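Local atomic coordinates of outer membrane protein YopM (PDB entry 1JL5), a protein that acts as a secreted leucine-rich-repeat effector of the plague bacterium, probably altering host cell physiology to favour bacterial survival in host tissues. Residues H348-P353 with P368-P373. Sequence-based numbering, arbitrary orientation.
Sequences HLAEVP and PLREFP
Ala350 lies alongside Leu369, their CA atoms 4.1 Å apart, where the loops that follow the strands of two successive leucine-rich repeats stack in the solenoid. One direct hydrogen bond joins the backbones: Arg370 N donates to Ala350 O at 2.7 Å. Ala350 O also receives a CA-H···O contact from Leu369, while Ala350 CA points its hydrogen almost straight (171°) at Pro368 O. Further along, the chains part and a water fills in, accepting from Val352 N and donating to Glu371 O.

Pro368 CG sits over one face of the His348 ring, offset toward its rim, a CH-pi contact 4.0 Å from the centroid; NE2 of that ring is hydrogen-bonded to Ser206 OG of a neighbouring subunit, which ties this contact to the tetramer. The buried Leu369 packs CD1 against Leu349 CB and CD2 against Val352 CG2. Arg370, extended from CG to NE with CG anti to its carbonyl carbon (chi1 -55°), runs past the Ala350 methyl, its guanidinium oblique to CB. At the far end the Pro373 ring meets the branch point of Val352: Pro373 CG lies 3.5 Å from Val352 CB, closer than usual van der Waals contact.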
ATOM      1  N   HIS A 348       5.287  20.677   3.951  1.00 22.53           N
ATOM      2  CA  HIS A 348       5.054  21.477   5.129  1.00 23.10           C
ATOM      3  C   HIS A 348       4.059  22.575   4.809  1.00 23.82           C
ATOM      4  O   HIS A 348       4.235  23.724   5.204  1.00 24.25           O
ATOM      5  CB  HIS A 348       6.356  22.094   5.602  1.00 23.13           C
ATOM      6  CG  HIS A 348       6.415  22.262   7.080  1.00 25.42           C
ATOM      7  ND1 HIS A 348       6.827  21.253   7.920  1.00 26.65           N
ATOM      8  CD2 HIS A 348       6.043  23.290   7.876  1.00 25.99           C
ATOM      9  CE1 HIS A 348       6.706  21.651   9.171  1.00 25.96           C
ATOM     10  NE2 HIS A 348       6.232  22.883   9.173  1.00 26.91           N
ATOM     11  N   LEU A 349       3.013  22.212   4.085  1.00 24.47           N
ATOM     12  CA  LEU A 349       1.997  23.176   3.704  1.00 26.55           C
ATOM     13  C   LEU A 349       1.060  23.501   4.851  1.00 26.43           C
ATOM     14  O   LEU A 349       0.491  22.608   5.471  1.00 28.35           O
ATOM     15  CB  LEU A 349       1.180  22.642   2.532  1.00 24.14           C
ATOM     16  CG  LEU A 349       1.996  22.258   1.302  1.00 24.47           C
ATOM     17  CD1 LEU A 349       1.052  21.770   0.222  1.00 23.16           C
ATOM     18  CD2 LEU A 349       2.823  23.453   0.828  1.00 21.21           C
ATOM     19  N   ALA A 350       0.924  24.788   5.138  1.00 29.75           N
ATOM     20  CA  ALA A 350       0.015  25.249   6.178  1.00 33.43           C
ATOM     21  C   ALA A 350      -1.307  25.415   5.444  1.00 35.18           C
ATOM     22  O   ALA A 350      -2.386  25.251   6.014  1.00 37.74           O
ATOM     23  CB  ALA A 350       0.475  26.588   6.729  1.00 31.47           C
ATOM     24  N   GLU A 351      -1.197  25.726   4.157  1.00 35.76           N
ATOM     25  CA  GLU A 351      -2.361  25.928   3.310  1.00 36.99           C
ATOM     26  C   GLU A 351      -2.120  25.410   1.907  1.00 34.92           C
ATOM     27  O   GLU A 351      -0.999  25.427   1.402  1.00 34.05           O
ATOM     28  CB  GLU A 351      -2.687  27.415   3.188  1.00 40.73           C
ATOM     29  CG  GLU A 351      -2.873  28.158   4.492  1.00 48.33           C
ATOM     30  CD  GLU A 351      -2.970  29.654   4.269  1.00 51.95           C
ATOM     31  OE1 GLU A 351      -3.892  30.084   3.544  1.00 54.38           O
ATOM     32  OE2 GLU A 351      -2.120  30.396   4.809  1.00 54.25           O
ATOM     33  N   VAL A 352      -3.191  24.950   1.281  1.00 33.40           N
ATOM     34  CA  VAL A 352      -3.125  24.502  -0.091  1.00 31.73           C
ATOM     35  C   VAL A 352      -3.669  25.730  -0.810  1.00 31.75           C
ATOM     36  O   VAL A 352      -4.695  26.276  -0.410  1.00 31.13           O
ATOM     37  CB  VAL A 352      -4.058  23.312  -0.342  1.00 30.90           C
ATOM     38  CG1 VAL A 352      -4.097  22.992  -1.826  1.00 32.45           C
ATOM     39  CG2 VAL A 352      -3.585  22.107   0.450  1.00 31.53           C
ATOM     40  N   PRO A 353      -2.978  26.203  -1.854  1.00 30.36           N
ATOM     41  CA  PRO A 353      -3.490  27.384  -2.553  1.00 28.97           C
ATOM     42  C   PRO A 353      -4.904  27.112  -3.047  1.00 29.23           C
ATOM     43  O   PRO A 353      -5.357  25.964  -3.055  1.00 28.26           O
ATOM     44  CB  PRO A 353      -2.508  27.557  -3.710  1.00 29.63           C
ATOM     45  CG  PRO A 353      -1.241  26.948  -3.183  1.00 28.93           C
ATOM     46  CD  PRO A 353      -1.743  25.713  -2.485  1.00 29.31           C
ATOM     47  N   PRO A 368       0.999  20.108   7.414  1.00 27.43           N
ATOM     48  CA  PRO A 368       0.476  20.764   8.613  1.00 28.69           C
ATOM     49  C   PRO A 368      -0.549  21.805   8.187  1.00 29.81           C
ATOM     50  O   PRO A 368      -0.429  22.980   8.506  1.00 31.34           O
ATOM     51  CB  PRO A 368       1.720  21.388   9.224  1.00 26.73           C
ATOM     52  CG  PRO A 368       2.518  21.755   8.021  1.00 25.81           C
ATOM     53  CD  PRO A 368       2.390  20.517   7.158  1.00 27.45           C
ATOM     54  N   LEU A 369      -1.540  21.351   7.431  1.00 32.62           N
ATOM     55  CA  LEU A 369      -2.600  22.212   6.938  1.00 36.22           C
ATOM     56  C   LEU A 369      -3.405  22.782   8.095  1.00 38.32           C
ATOM     57  O   LEU A 369      -3.955  22.037   8.903  1.00 39.29           O
ATOM     58  CB  LEU A 369      -3.523  21.408   6.015  1.00 36.04           C
ATOM     59  CG  LEU A 369      -3.383  21.566   4.497  1.00 36.36           C
ATOM     60  CD1 LEU A 369      -1.935  21.697   4.086  1.00 34.89           C
ATOM     61  CD2 LEU A 369      -4.040  20.376   3.827  1.00 36.50           C
ATOM     62  N   ARG A 370      -3.461  24.104   8.177  1.00 41.32           N
ATOM     63  CA  ARG A 370      -4.225  24.763   9.225  1.00 45.52           C
ATOM     64  C   ARG A 370      -5.699  24.492   8.946  1.00 46.38           C
ATOM     65  O   ARG A 370      -6.540  24.537   9.844  1.00 47.44           O
ATOM     66  CB  ARG A 370      -3.943  26.265   9.203  1.00 46.68           C
ATOM     67  CG  ARG A 370      -2.462  26.570   9.317  1.00 51.54           C
ATOM     68  CD  ARG A 370      -2.145  28.052   9.213  1.00 54.77           C
ATOM     69  NE  ARG A 370      -0.700  28.272   9.252  1.00 58.73           N
ATOM     70  CZ  ARG A 370       0.088  27.897  10.258  1.00 60.37           C
ATOM     71  NH1 ARG A 370      -0.433  27.287  11.314  1.00 61.78           N
ATOM     72  NH2 ARG A 370       1.395  28.119  10.205  1.00 61.05           N
ATOM     73  N   GLU A 371      -5.994  24.187   7.689  1.00 46.89           N
ATOM     74  CA  GLU A 371      -7.354  23.904   7.254  1.00 47.34           C
ATOM     75  C   GLU A 371      -7.299  23.332   5.844  1.00 46.44           C
ATOM     76  O   GLU A 371      -6.347  23.581   5.104  1.00 46.23           O
ATOM     77  CB  GLU A 371      -8.172  25.194   7.237  1.00 49.79           C
ATOM     78  CG  GLU A 371      -7.684  26.197   6.203  1.00 53.66           C
ATOM     79  CD  GLU A 371      -8.396  27.531   6.297  1.00 56.85           C
ATOM     80  OE1 GLU A 371      -9.646  27.537   6.332  1.00 57.00           O
ATOM     81  OE2 GLU A 371      -7.704  28.574   6.331  1.00 58.42           O
ATOM     82  N   PHE A 372      -8.314  22.562   5.475  1.00 44.59           N
ATOM     83  CA  PHE A 372      -8.357  22.000   4.137  1.00 44.18           C
ATOM     84  C   PHE A 372      -8.818  23.112   3.213  1.00 42.51           C
ATOM     85  O   PHE A 372      -9.636  23.946   3.592  1.00 43.58           O
ATOM     86  CB  PHE A 372      -9.339  20.830   4.057  1.00 44.83           C
ATOM     87  CG  PHE A 372      -8.948  19.645   4.897  1.00 46.77           C
ATOM     88  CD1 PHE A 372      -7.610  19.373   5.169  1.00 46.30           C
ATOM     89  CD2 PHE A 372      -9.920  18.774   5.381  1.00 46.97           C
ATOM     90  CE1 PHE A 372      -7.244  18.253   5.914  1.00 47.50           C
ATOM     91  CE2 PHE A 372      -9.565  17.650   6.125  1.00 47.19           C
ATOM     92  CZ  PHE A 372      -8.224  17.388   6.391  1.00 48.01           C
ATOM     93  N   PRO A 373      -8.289  23.150   1.989  1.00 40.74           N
ATOM     94  CA  PRO A 373      -8.718  24.210   1.080  1.00 39.88           C
ATOM     95  C   PRO A 373     -10.122  23.888   0.595  1.00 39.25           C
ATOM     96  O   PRO A 373     -10.574  22.747   0.711  1.00 37.98           O
ATOM     97  CB  PRO A 373      -7.696  24.118  -0.039  1.00 39.60           C
ATOM     98  CG  PRO A 373      -7.481  22.632  -0.136  1.00 39.51           C
ATOM     99  CD  PRO A 373      -7.357  22.224   1.320  1.00 40.31           C
TER
HETATM  100  O   HOH W   1      -5.562  24.783   2.851  1.00 35.97           O